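Local coordinates for endonuclease V (Homo sapiens, PDB 6OZE), which probably cleaves RNA at inosine sites as a metal-ion-dependent endoribonuclease of the RNase H-like clan, at residues A[94-97]-A[98-101]; A[207-210]-A[211-215]; A[62-65]-A[66-69]; A[220-223]-A[224-228]; A[237-240]-A[241-245]. The protein carries 4 engineered substitutions. All coordinates share one frame; numbering follows the deposited sequence. Where two conformers were deposited one is given.

Contact 1 of 5, residues A[94-97]-A[98-101]; sequences PFLL and ELVQ
With chi1 near -65° in both, Leu96 and Leu99 swing CG anti to their carbonyl carbons, and this sets their branches on one flank of the alpha helix 89-106, where Leu96 CD2 meets Leu99 CD1 at 4.4 Å. That flank packs on the mixed sheet of this RNase H-like fold: both leucines rest on Ala57 of strand 54-63, and Leu99 also reaches strand 69-78. Leu96 touches Leu134 of helix 130-138 as well. The turn itself is held by four consecutive i to i+4 bonds. They tighten along the chain, from Glu98 N to Pro94 O at 3.2 Å to Gln101 N to Leu97 O at 2.9 Å; the first donor is tilted 33° from the carbonyl plane, the last only 19°. Val100 lays CG2 beside Leu96 O on the buried side. On the exposed side Glu98 has its CG anti to the backbone N and its chain bent at chi2, which brings the carboxylate back toward the preceding turn. There one water donates both to Pro94 O, at 2.9 Å, and to Glu98 OE1, at 3.2 Å, giving that carbonyl a second donor beside Glu98 N.

Contact 2 of 5, residues A[207-210]-A[211-215]; sequences MSLE and AAVRL
An N-cap opens helix 209-218 here, with Ser208 as the capping residue just before the first turn. Its OG accepts from Ala211 N at 3.2 Å, with the N-H pointing nearly straight at it (159°). Chi1 of 70° tucks that hydroxyl between the backbone N and the carbonyl carbon, from where it can meet the amide three residues on; Asp24 holds the same oxygen by a further hydrogen bond. Behind the cap the regular ladder begins, Ala212 N reaching Ser208 O at 2.9 Å and Val213 N reaching Leu209 O at 3.0 Å.

Met207, still in the loop, runs its extended chain alongside the helix. CG lies against Ala212, and the terminal CE comes to 3.7 Å from Ala211 CB and 3.9 Å from Leu215 CD2, spanning a full helical turn. An alanine in place of Met207 would take away that thioether arm and is likely to leave a gap beside Ala211 and Leu215, where the methyl now sits. Met207 and Ala212 also touch Val143 of strand 142-146, while Leu209 and Val213 face strands 184-189 and 199-205, so this first turn is seated on the central sheet of the RNase H-like fold. Leu209 and Val213 meet at an oblique angle through their branches, CD1 to CG2, at 4.0 Å.

Contact 3 of 5, residues A[62-65]-A[66-69]; sequences LSFP and ELEV. With NA (sodium ion), chain G.
Leu62 to Val69 form a tight beta hairpin connection between strands 54-63 and 69-78 at one margin of the RNase H-like sheet, the chain reversing through a cis peptide bond before Pro65. Backbone bonds close the turn. Ser63 N donates to Glu68 O at 2.8 Å, in the carbonyl plane, while Leu67 N reaches Ser63 O from well above that carbonyl's plane, with a bent N-H angle of 132°. Leu62 and Val69 pair beyond them as an antiparallel non-hydrogen-bonded pair.

The side chain of Ser63 adds a third bond: at chi1 58° its OG sits between the backbone N and the carbonyl carbon and accepts from Glu68 N at 3.1 Å. Ser63 therefore grips Glu68 through both its amide and its hydroxyl.

Apolar contacts follow, with Leu62, Leu67 and Phe64 buried. Leu62 splits its branches, CD1 going to Val69 CG2 at 3.9 Å and CD2 to Leu67 CB at 4.1 Å; helix 226-242 packs on the same leucine through Glu226 and Pro227. Leu67, at positive phi, sends CD2 to the Phe64 ring, and the exposed Pro65 sets CB over one face of that ring toward its rim.

The polar outer end carries a metal. Glu66, its chain bent at chi2, folds its carboxylate back until OE1 lies 3.4 Å from Phe64 C. The sodium ion is bound by Leu37 O, Gln38 OE1 and three waters together with the backbone oxygen of Phe64, Phe64 O standing 2.7 Å from the ion.

Contact 4 of 5, residues A[220-223]-A[224-228]; sequences SRFR and IPEPV. Engineered in segment 220-223: Ser220 (natural residue Cys).
The Phe222 ring has Arg221 CG over one face, 3.7 Å above the plane and displaced toward the rim, while Glu226 OE1 lies at its edge, in the ring plane, 3.7 Å from CD2. Ring and carboxylate planes are turned 67° apart. The guanidinium of Arg221 takes Glu226 CG over one of its faces; its NH1 stands 3.8 Å from Glu226 OE2, a long salt bridge. Because that oxygen is well out of the guanidinium plane, charge alone links the two, with no N-H aimed at it. A bend at chi2 turns the glutamate chain back toward the loop, and OE1 makes a salt bridge with Arg229 and OE2 a hydrogen bond with Gln230.

One water ties backbone and side chain together: it accepts from Phe222 N and donates to Ile224 O at 2.6 Å and Glu226 OE1 at 2.7 Å. The engineered Ser220 lays OG against Pro225, 3.7 Å from CG, and is hydrogen-bonded to Thr216 O. Arg223 is extended from CG to NE; its NH1 lies 3.5 Å from Ile224 CD1, while NE donates to Arg197 O. Together these contacts form the loop leading from helix 209-218 into helix 226-242 of the RNase H-like fold, with Pro225 at the N-cap of the second helix.

Contact 5 of 5, residues A[237-240]-A[241-245]; sequences EHIR and KSLGL
His238 O takes two bonds from one residue: Ser242 OG donates to it at 2.8 Å and Ser242 N at 2.9 Å, the donors arriving from opposite faces of the carbonyl plane. Chi1 of -57° puts the hydroxyl beside the serine's own backbone N, which lets both reach the same oxygen. Next along the helix, Leu243 N binds Ile239 O. The helix then ends in a Schellman motif: Leu245 N meets Arg240 O at 2.8 Å, on a lone pair in the carbonyl plane, and Gly244, at positive phi, gives a weak bond from its N to Lys241 O. A water joins Arg240 O to Leu245 O.

Ser242 OG also lies over one face of the His238 ring, 3.6 Å above it and toward the rim. At the ring's edge a second water bridges His238 ND1, at 2.8 Å, to Lys241 NZ. Replacing His238 with an alanine would probably leave that water without its ring partner and uncover the side of Ser242 on which the imidazole rests. Farther out, Ile239 CG2 touches both Leu243 CD1 and Leu245 CD1 at 4.2 Å, and Arg240 CG packs on Leu245 CB. Ile239 and His238 face strands 54-63 and 69-78. With most of these residues exposed, the end of helix 226-242 is tied off chiefly by its own backbone and serine bonds, helped by water.

Contacts 1 to 4 are partly buried; contact 5 is the surface case, its centre about 24 Å from that of the chain. Contacts 1 and 2 are turns of helices that pack on the central sheet, each with a buried aliphatic side and an exposed polar one; contact 2 adds a helix start. Contacts 4 and 5 share helix 226-242, one holding its entrance and the other its end. Contacts 3 and 4 touch directly, through Leu62 and the start of helix 226-242 and a weak bond from Arg221 NH2 to Glu66 O. Contact 2 reaches contact 3 through Leu215 and Phe64. Contact 3 alone binds a metal, and contact 4 alone relies on charge and water without direct hydrogen bonds between its segments.

Contact 1 of 5, residues A[94-97]-A[98-101]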
loop_
_atom_site.group_PDB
_atom_site.type_symbol
_atom_site.label_atom_id
_atom_site.label_comp_id
_atom_site.label_asym_id
_atom_site.label_seq_id
_atom_site.Cartn_x
_atom_site.Cartn_y
_atom_site.Cartn_z
ATOM N N PRO A 94 -3.587 13.094 -1.992
ATOM C CA PRO A 94 -3.710 14.358 -1.250
ATOM C C PRO A 94 -4.195 14.169 0.175
ATOM O O PRO A 94 -3.691 14.819 1.101
ATOM C CB PRO A 94 -4.715 15.156 -2.084
ATOM C CG PRO A 94 -4.533 14.646 -3.458
ATOM C CD PRO A 94 -4.267 13.181 -3.301
ATOM N N PHE A 95 -5.170 13.288 0.374
ATOM C CA PHE A 95 -5.751 13.126 1.700
ATOM C C PHE A 95 -4.863 12.304 2.612
ATOM O O PHE A 95 -4.736 12.615 3.802
ATOM C CB PHE A 95 -7.146 12.521 1.574
ATOM C CG PHE A 95 -8.027 13.314 0.678
ATOM C CD1 PHE A 95 -8.560 14.514 1.112
ATOM C CD2 PHE A 95 -8.271 12.907 -0.621
ATOM C CE1 PHE A 95 -9.353 15.275 0.281
ATOM C CE2 PHE A 95 -9.060 13.677 -1.460
ATOM C CZ PHE A 95 -9.604 14.855 -1.006
ATOM N N LEU A 96 -4.239 11.258 2.077
ATOM C CA LEU A 96 -3.331 10.482 2.901
ATOM C C LEU A 96 -2.121 11.313 3.293
ATOM O O LEU A 96 -1.650 11.244 4.433
ATOM C CB LEU A 96 -2.905 9.229 2.140
ATOM C CG LEU A 96 -4.057 8.276 1.821
ATOM C CD1 LEU A 96 -3.516 7.056 1.046
ATOM C CD2 LEU A 96 -4.720 7.820 3.110
ATOM N N LEU A 97 -1.599 12.107 2.359
ATOM C CA LEU A 97 -0.471 12.965 2.696
ATOM C C LEU A 97 -0.830 13.942 3.814
ATOM O O LEU A 97 -0.016 14.194 4.711
ATOM C CB LEU A 97 0.023 13.689 1.445
ATOM C CG LEU A 97 1.457 14.207 1.481
ATOM C CD1 LEU A 97 1.997 14.262 0.085
ATOM C CD2 LEU A 97 1.486 15.581 2.091
ATOM N N GLU A 98 -2.051 14.500 3.786
ATOM C CA GLU A 98 -2.489 15.415 4.832
ATOM C C GLU A 98 -2.555 14.732 6.195
ATOM O O GLU A 98 -2.232 15.345 7.222
ATOM C CB GLU A 98 -3.856 15.995 4.469
ATOM C CG GLU A 98 -4.313 17.110 5.370
ATOM C CD GLU A 98 -3.522 18.392 5.159
ATOM O OE1 GLU A 98 -2.882 18.535 4.095
ATOM O OE2 GLU A 98 -3.546 19.253 6.061
ATOM N N LEU A 99 -2.993 13.472 6.230
ATOM C CA LEU A 99 -3.024 12.760 7.505
ATOM C C LEU A 99 -1.617 12.535 8.045
ATOM O O LEU A 99 -1.384 12.670 9.252
ATOM C CB LEU A 99 -3.737 11.412 7.353
ATOM C CG LEU A 99 -5.241 11.495 7.065
ATOM C CD1 LEU A 99 -5.785 10.080 6.766
ATOM C CD2 LEU A 99 -5.966 12.123 8.228
ATOM N N VAL A 100 -0.674 12.181 7.169
ATOM C CA VAL A 100 0.700 11.965 7.619
ATOM C C VAL A 100 1.295 13.262 8.150
ATOM O O VAL A 100 1.951 13.282 9.200
ATOM C CB VAL A 100 1.544 11.359 6.482
ATOM C CG1 VAL A 100 3.010 11.260 6.902
ATOM C CG2 VAL A 100 1.004 9.994 6.105
ATOM N N GLN A 101 1.051 14.378 7.451
ATOM C CA GLN A 101 1.596 15.649 7.916
ATOM C C GLN A 101 0.976 16.078 9.240
ATOM O O GLN A 101 1.682 16.581 10.124
ATOM C CB GLN A 101 1.436 16.735 6.851
ATOM C CG GLN A 101 2.186 18.021 7.201
ATOM C CD GLN A 101 3.690 17.799 7.320
ATOM O OE1 GLN A 101 4.255 16.918 6.669
ATOM N NE2 GLN A 101 4.340 18.598 8.160
HETATM O O HOH W 1 -2.603 17.499 1.075
#

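Contact 2 of 5, residues A[207-210]-A[211-215]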
loop_
_atom_site.group_PDB
_atom_site.type_symbol
_atom_site.label_atom_id
_atom_site.label_comp_id
_atom_site.label_asym_id
_atom_site.label_seq_id
_atom_site.Cartn_x
_atom_site.Cartn_y
_atom_site.Cartn_z
ATOM N N MET A 207 12.421 0.870 -0.149
ATOM C CA MET A 207 12.568 -0.484 0.367
ATOM C C MET A 207 12.835 -1.421 -0.800
ATOM O O MET A 207 12.383 -1.188 -1.920
ATOM C CB MET A 207 11.315 -0.917 1.139
ATOM C CG MET A 207 11.544 -2.118 2.078
ATOM S SD MET A 207 10.410 -2.003 3.484
ATOM C CE MET A 207 11.057 -3.274 4.577
ATOM N N SER A 208 13.607 -2.471 -0.537
ATOM C CA SER A 208 13.782 -3.520 -1.527
ATOM C C SER A 208 12.562 -4.432 -1.510
ATOM O O SER A 208 11.823 -4.510 -0.523
ATOM C CB SER A 208 15.046 -4.334 -1.248
ATOM O OG SER A 208 14.869 -5.122 -0.078
ATOM N N LEU A 209 12.333 -5.100 -2.639
ATOM C CA LEU A 209 11.180 -5.987 -2.728
ATOM C C LEU A 209 11.299 -7.144 -1.743
ATOM O O LEU A 209 10.320 -7.498 -1.075
ATOM C CB LEU A 209 11.035 -6.501 -4.157
ATOM C CG LEU A 209 9.895 -7.497 -4.393
ATOM C CD1 LEU A 209 8.545 -6.880 -4.004
ATOM C CD2 LEU A 209 9.897 -7.922 -5.846
ATOM N N GLU A 210 12.496 -7.720 -1.619
ATOM C CA GLU A 210 12.687 -8.825 -0.684
ATOM C C GLU A 210 12.335 -8.408 0.735
ATOM O O GLU A 210 11.607 -9.116 1.442
ATOM C CB GLU A 210 14.129 -9.334 -0.757
ATOM C CG GLU A 210 14.434 -10.193 -1.974
ATOM C CD GLU A 210 15.916 -10.506 -2.116
ATOM O OE1 GLU A 210 16.712 -10.021 -1.285
ATOM O OE2 GLU A 210 16.282 -11.236 -3.062
ATOM N N ALA A 211 12.825 -7.244 1.167
ATOM C CA ALA A 211 12.534 -6.777 2.520
ATOM C C ALA A 211 11.061 -6.436 2.694
ATOM O O ALA A 211 10.478 -6.692 3.753
ATOM C CB ALA A 211 13.392 -5.559 2.858
ATOM N N ALA A 212 10.449 -5.823 1.677
ATOM C CA ALA A 212 9.032 -5.496 1.747
ATOM C C ALA A 212 8.183 -6.742 1.947
ATOM O O ALA A 212 7.223 -6.727 2.724
ATOM C CB ALA A 212 8.612 -4.774 0.466
ATOM N N VAL A 213 8.518 -7.827 1.249
ATOM C CA VAL A 213 7.741 -9.055 1.381
ATOM C C VAL A 213 7.907 -9.636 2.775
ATOM O O VAL A 213 6.939 -10.099 3.392
ATOM C CB VAL A 213 8.126 -10.041 0.266
ATOM C CG1 VAL A 213 7.505 -11.420 0.511
ATOM C CG2 VAL A 213 7.685 -9.488 -1.059
ATOM N N ARG A 214 9.137 -9.627 3.292
ATOM C CA ARG A 214 9.370 -10.138 4.637
ATOM C C ARG A 214 8.652 -9.295 5.685
ATOM O O ARG A 214 8.094 -9.839 6.645
ATOM C CB ARG A 214 10.864 -10.204 4.916
ATOM C CG ARG A 214 11.585 -11.192 4.017
ATOM C CD ARG A 214 12.903 -11.639 4.619
ATOM N NE ARG A 214 13.676 -10.520 5.154
ATOM C CZ ARG A 214 13.773 -10.227 6.446
ATOM N NH1 ARG A 214 14.500 -9.187 6.832
ATOM N NH2 ARG A 214 13.141 -10.972 7.347
ATOM N N LEU A 215 8.668 -7.971 5.528
ATOM C CA LEU A 215 7.964 -7.118 6.480
ATOM C C LEU A 215 6.467 -7.387 6.442
ATOM O O LEU A 215 5.809 -7.448 7.489
ATOM C CB LEU A 215 8.207 -5.639 6.146
ATOM C CG LEU A 215 7.442 -4.644 7.019
ATOM C CD1 LEU A 215 7.841 -4.807 8.475
ATOM C CD2 LEU A 215 7.706 -3.215 6.528
#

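Contact 3 of 5, residues A[62-65]-A[66-69]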
loop_
_atom_site.group_PDB
_atom_site.type_symbol
_atom_site.label_atom_id
_atom_site.label_comp_id
_atom_site.label_asym_id
_atom_site.label_seq_id
_atom_site.Cartn_x
_atom_site.Cartn_y
_atom_site.Cartn_z
ATOM N N LEU A 62 1.071 1.280 14.210
ATOM C CA LEU A 62 1.137 0.154 15.125
ATOM C C LEU A 62 2.562 -0.015 15.642
ATOM O O LEU A 62 3.538 0.261 14.939
ATOM C CB LEU A 62 0.722 -1.158 14.426
ATOM C CG LEU A 62 -0.765 -1.432 14.207
ATOM C CD1 LEU A 62 -1.447 -0.395 13.328
ATOM C CD2 LEU A 62 -0.938 -2.833 13.616
ATOM N N SER A 63 2.673 -0.464 16.879
ATOM C CA SER A 63 3.975 -0.852 17.388
ATOM C C SER A 63 4.460 -2.095 16.653
ATOM O O SER A 63 3.671 -2.869 16.111
ATOM C CB SER A 63 3.873 -1.132 18.877
ATOM O OG SER A 63 2.923 -2.151 19.145
ATOM N N PHE A 64 5.774 -2.266 16.615
ATOM C CA PHE A 64 6.353 -3.443 15.993
ATOM C C PHE A 64 7.416 -4.000 16.923
ATOM O O PHE A 64 8.255 -3.243 17.418
ATOM C CB PHE A 64 7.009 -3.080 14.650
ATOM C CG PHE A 64 7.523 -4.281 13.908
ATOM C CD1 PHE A 64 8.813 -4.743 14.118
ATOM C CD2 PHE A 64 6.700 -4.962 13.035
ATOM C CE1 PHE A 64 9.275 -5.872 13.453
ATOM C CE2 PHE A 64 7.164 -6.100 12.362
ATOM C CZ PHE A 64 8.457 -6.539 12.577
ATOM N N PRO A 65 7.445 -5.326 17.144
ATOM C CA PRO A 65 6.637 -6.359 16.483
ATOM C C PRO A 65 5.293 -6.681 17.140
ATOM O O PRO A 65 4.607 -7.615 16.698
ATOM C CB PRO A 65 7.551 -7.586 16.576
ATOM C CG PRO A 65 8.258 -7.386 17.858
ATOM C CD PRO A 65 8.537 -5.914 17.938
ATOM N N GLU A 66 4.916 -5.937 18.180
ATOM C CA GLU A 66 3.703 -6.275 18.921
ATOM C C GLU A 66 2.429 -6.061 18.107
ATOM O O GLU A 66 1.406 -6.696 18.397
ATOM C CB GLU A 66 3.627 -5.460 20.211
ATOM C CG GLU A 66 4.748 -5.755 21.197
ATOM C CD GLU A 66 5.977 -4.881 20.991
ATOM O OE1 GLU A 66 6.016 -4.102 20.009
ATOM O OE2 GLU A 66 6.907 -4.976 21.824
ATOM N N LEU A 67 2.454 -5.149 17.132
ATOM C CA LEU A 67 1.302 -4.864 16.269
ATOM C C LEU A 67 0.097 -4.344 17.055
ATOM O O LEU A 67 -1.048 -4.731 16.801
ATOM C CB LEU A 67 0.939 -6.054 15.371
ATOM C CG LEU A 67 2.075 -6.541 14.466
ATOM C CD1 LEU A 67 1.627 -7.804 13.725
ATOM C CD2 LEU A 67 2.492 -5.442 13.488
ATOM N N GLU A 68 0.349 -3.456 18.022
ATOM C CA GLU A 68 -0.718 -2.784 18.761
ATOM C C GLU A 68 -0.909 -1.387 18.204
ATOM O O GLU A 68 0.062 -0.702 17.875
ATOM C CB GLU A 68 -0.379 -2.675 20.247
ATOM C CG GLU A 68 -0.353 -4.025 20.953
ATOM C CD GLU A 68 -1.698 -4.729 20.899
ATOM O OE1 GLU A 68 -2.703 -4.134 21.349
ATOM O OE2 GLU A 68 -1.754 -5.870 20.394
ATOM N N VAL A 69 -2.166 -0.967 18.066
ATOM C CA VAL A 69 -2.427 0.371 17.544
ATOM C C VAL A 69 -1.992 1.410 18.570
ATOM O O VAL A 69 -2.432 1.387 19.726
ATOM C CB VAL A 69 -3.907 0.540 17.162
ATOM C CG1 VAL A 69 -4.184 1.978 16.721
ATOM C CG2 VAL A 69 -4.284 -0.416 16.033
HETATM NA NA NA G . 10.969 -3.210 17.378
HETATM O O HOH W 2 8.263 -2.496 19.767
HETATM O O HOH W 3 10.777 -4.018 19.812
HETATM O O HOH W 4 11.904 -4.933 15.800
HETATM O O HOH W 5 13.761 -3.248 17.428
#

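Contact 4 of 5, residues A[220-223]-A[224-228]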
loop_
_atom_site.group_PDB
_atom_site.type_symbol
_atom_site.label_atom_id
_atom_site.label_comp_id
_atom_site.label_asym_id
_atom_site.label_seq_id
_atom_site.Cartn_x
_atom_site.Cartn_y
_atom_site.Cartn_z
ATOM N N SER A 220 1.607 -9.809 9.472
ATOM C CA SER A 220 0.366 -10.520 9.186
ATOM C C SER A 220 0.008 -11.439 10.351
ATOM O O SER A 220 0.673 -12.452 10.585
ATOM C CB SER A 220 0.475 -11.299 7.877
ATOM O OG SER A 220 0.613 -10.405 6.785
ATOM N N ARG A 221 -1.034 -11.077 11.086
ATOM C CA ARG A 221 -1.647 -11.926 12.095
ATOM C C ARG A 221 -2.807 -12.711 11.495
ATOM O O ARG A 221 -3.003 -13.892 11.809
ATOM C CB ARG A 221 -2.136 -11.032 13.242
ATOM C CG ARG A 221 -2.886 -11.728 14.355
ATOM C CD ARG A 221 -3.214 -10.735 15.466
ATOM N NE ARG A 221 -2.010 -10.301 16.171
ATOM C CZ ARG A 221 -1.900 -9.161 16.847
ATOM N NH1 ARG A 221 -2.921 -8.317 16.907
ATOM N NH2 ARG A 221 -0.760 -8.859 17.455
ATOM N N PHE A 222 -3.570 -12.065 10.625
ATOM C CA PHE A 222 -4.578 -12.651 9.761
ATOM C C PHE A 222 -4.080 -12.529 8.319
ATOM O O PHE A 222 -2.911 -12.209 8.076
ATOM C CB PHE A 222 -5.922 -11.956 10.027
ATOM C CG PHE A 222 -6.332 -11.975 11.473
ATOM C CD1 PHE A 222 -6.908 -13.108 12.029
ATOM C CD2 PHE A 222 -6.130 -10.868 12.284
ATOM C CE1 PHE A 222 -7.287 -13.131 13.365
ATOM C CE2 PHE A 222 -6.503 -10.884 13.618
ATOM C CZ PHE A 222 -7.084 -12.019 14.159
ATOM N N ARG A 223 -4.961 -12.774 7.344
ATOM C CA ARG A 223 -4.511 -12.709 5.956
ATOM C C ARG A 223 -4.124 -11.287 5.561
ATOM O O ARG A 223 -3.106 -11.071 4.898
ATOM C CB ARG A 223 -5.565 -13.286 5.005
ATOM C CG ARG A 223 -5.116 -13.300 3.548
ATOM C CD ARG A 223 -6.276 -13.511 2.574
ATOM N NE ARG A 223 -5.908 -13.098 1.219
ATOM C CZ ARG A 223 -6.465 -12.090 0.557
ATOM N NH1 ARG A 223 -7.445 -11.385 1.110
ATOM N NH2 ARG A 223 -6.051 -11.792 -0.668
ATOM N N ILE A 224 -4.908 -10.296 5.964
ATOM C CA ILE A 224 -4.567 -8.907 5.657
ATOM C C ILE A 224 -3.594 -8.398 6.719
ATOM O O ILE A 224 -3.914 -8.470 7.917
ATOM C CB ILE A 224 -5.832 -8.062 5.634
ATOM C CG1 ILE A 224 -6.847 -8.669 4.666
ATOM C CG2 ILE A 224 -5.505 -6.609 5.275
ATOM C CD1 ILE A 224 -6.331 -8.783 3.250
ATOM N N PRO A 225 -2.432 -7.861 6.329
ATOM C CA PRO A 225 -1.460 -7.380 7.320
ATOM C C PRO A 225 -2.090 -6.379 8.272
ATOM O O PRO A 225 -2.908 -5.553 7.877
ATOM C CB PRO A 225 -0.370 -6.723 6.468
ATOM C CG PRO A 225 -0.523 -7.338 5.107
ATOM C CD PRO A 225 -1.972 -7.669 4.945
ATOM N N GLU A 226 -1.708 -6.481 9.546
ATOM C CA GLU A 226 -2.356 -5.715 10.613
ATOM C C GLU A 226 -2.456 -4.221 10.350
ATOM O O GLU A 226 -3.543 -3.661 10.562
ATOM C CB GLU A 226 -1.694 -6.028 11.961
ATOM C CG GLU A 226 -2.309 -7.219 12.686
ATOM C CD GLU A 226 -3.825 -7.084 12.829
ATOM O OE1 GLU A 226 -4.550 -7.550 11.927
ATOM O OE2 GLU A 226 -4.294 -6.499 13.835
ATOM N N PRO A 227 -1.407 -3.521 9.902
ATOM C CA PRO A 227 -1.565 -2.061 9.687
ATOM C C PRO A 227 -2.600 -1.741 8.625
ATOM O O PRO A 227 -3.376 -0.781 8.790
ATOM C CB PRO A 227 -0.148 -1.601 9.307
ATOM C CG PRO A 227 0.781 -2.682 9.930
ATOM C CD PRO A 227 -0.004 -3.954 9.692
ATOM N N VAL A 228 -2.656 -2.522 7.553
ATOM C CA VAL A 228 -3.657 -2.343 6.498
ATOM C C VAL A 228 -5.044 -2.703 7.013
ATOM O O VAL A 228 -6.039 -1.996 6.772
ATOM C CB VAL A 228 -3.264 -3.228 5.298
ATOM C CG1 VAL A 228 -4.325 -3.198 4.214
ATOM C CG2 VAL A 228 -1.899 -2.823 4.749
HETATM O O HOH W 6 -3.172 -9.211 10.342
#

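Contact 5 of 5, residues A[237-240]-A[241-245]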
loop_
_atom_site.group_PDB
_atom_site.type_symbol
_atom_site.label_atom_id
_atom_site.label_comp_id
_atom_site.label_asym_id
_atom_site.label_seq_id
_atom_site.Cartn_x
_atom_site.Cartn_y
_atom_site.Cartn_z
ATOM N N GLU A 237 -15.583 1.928 10.224
ATOM C CA GLU A 237 -16.243 2.421 11.428
ATOM C C GLU A 237 -16.549 3.908 11.319
ATOM O O GLU A 237 -17.616 4.363 11.749
ATOM C CB GLU A 237 -15.369 2.180 12.657
ATOM C CG GLU A 237 -15.220 0.720 13.047
ATOM C CD GLU A 237 -14.306 0.536 14.244
ATOM O OE1 GLU A 237 -13.626 1.512 14.630
ATOM O OE2 GLU A 237 -14.269 -0.584 14.797
ATOM N N HIS A 238 -15.609 4.689 10.775
ATOM C CA HIS A 238 -15.833 6.129 10.676
ATOM C C HIS A 238 -16.977 6.445 9.724
ATOM O O HIS A 238 -17.765 7.356 9.976
ATOM C CB HIS A 238 -14.556 6.825 10.209
ATOM C CG HIS A 238 -14.554 8.293 10.440
ATOM N ND1 HIS A 238 -14.521 8.849 11.703
ATOM C CD2 HIS A 238 -14.605 9.329 9.572
ATOM C CE1 HIS A 238 -14.540 10.166 11.600
ATOM N NE2 HIS A 238 -14.589 10.483 10.317
ATOM N N ILE A 239 -17.082 5.702 8.624
ATOM C CA ILE A 239 -18.207 5.904 7.708
ATOM C C ILE A 239 -19.524 5.580 8.407
ATOM O O ILE A 239 -20.507 6.328 8.310
ATOM C CB ILE A 239 -18.013 5.047 6.443
ATOM C CG1 ILE A 239 -16.868 5.617 5.603
ATOM C CG2 ILE A 239 -19.334 4.915 5.664
ATOM C CD1 ILE A 239 -16.390 4.666 4.520
ATOM N N ARG A 240 -19.569 4.451 9.119
ATOM C CA ARG A 240 -20.808 4.075 9.788
ATOM C C ARG A 240 -21.205 5.092 10.851
ATOM O O ARG A 240 -22.392 5.416 10.993
ATOM C CB ARG A 240 -20.706 2.654 10.347
ATOM C CG ARG A 240 -21.063 1.582 9.309
ATOM C CD ARG A 240 -19.916 0.631 9.007
ATOM N NE ARG A 240 -20.213 -0.242 7.871
ATOM C CZ ARG A 240 -19.876 0.022 6.611
ATOM N NH1 ARG A 240 -19.222 1.139 6.311
ATOM N NH2 ARG A 240 -20.190 -0.831 5.647
ATOM N N LYS A 241 -20.234 5.626 11.597
ATOM C CA LYS A 241 -20.567 6.645 12.584
ATOM C C LYS A 241 -21.053 7.917 11.903
ATOM O O LYS A 241 -22.074 8.490 12.295
ATOM C CB LYS A 241 -19.350 6.981 13.448
ATOM C CG LYS A 241 -18.767 5.838 14.252
ATOM C CD LYS A 241 -17.882 6.433 15.329
ATOM C CE LYS A 241 -16.750 5.525 15.703
ATOM N NZ LYS A 241 -15.720 6.290 16.459
ATOM N N SER A 242 -20.315 8.374 10.881
ATOM C CA SER A 242 -20.584 9.685 10.306
ATOM C C SER A 242 -21.906 9.701 9.568
ATOM O O SER A 242 -22.587 10.727 9.549
ATOM C CB SER A 242 -19.459 10.078 9.347
ATOM O OG SER A 242 -18.200 10.082 9.991
ATOM N N LEU A 243 -22.293 8.583 8.963
ATOM C CA LEU A 243 -23.530 8.518 8.202
ATOM C C LEU A 243 -24.650 7.808 8.945
ATOM O O LEU A 243 -25.708 7.563 8.357
ATOM C CB LEU A 243 -23.288 7.887 6.827
ATOM C CG LEU A 243 -22.393 8.739 5.937
ATOM C CD1 LEU A 243 -21.981 7.995 4.678
ATOM C CD2 LEU A 243 -23.115 10.031 5.579
ATOM N N GLY A 244 -24.450 7.505 10.226
ATOM C CA GLY A 244 -25.495 6.906 11.040
ATOM C C GLY A 244 -25.943 5.541 10.570
ATOM O O GLY A 244 -27.141 5.239 10.607
ATOM N N LEU A 245 -25.007 4.695 10.157
ATOM C CA LEU A 245 -25.414 3.400 9.626
ATOM C C LEU A 245 -25.392 2.347 10.731
ATOM O O LEU A 245 -24.471 2.328 11.553
ATOM C CB LEU A 245 -24.470 2.969 8.515
ATOM C CG LEU A 245 -24.325 3.977 7.375
ATOM C CD1 LEU A 245 -23.254 3.514 6.398
ATOM C CD2 LEU A 245 -25.654 4.183 6.670
HETATM O O HOH W 7 -13.933 7.273 13.942
HETATM O O HOH W 8 -23.354 4.261 13.603
#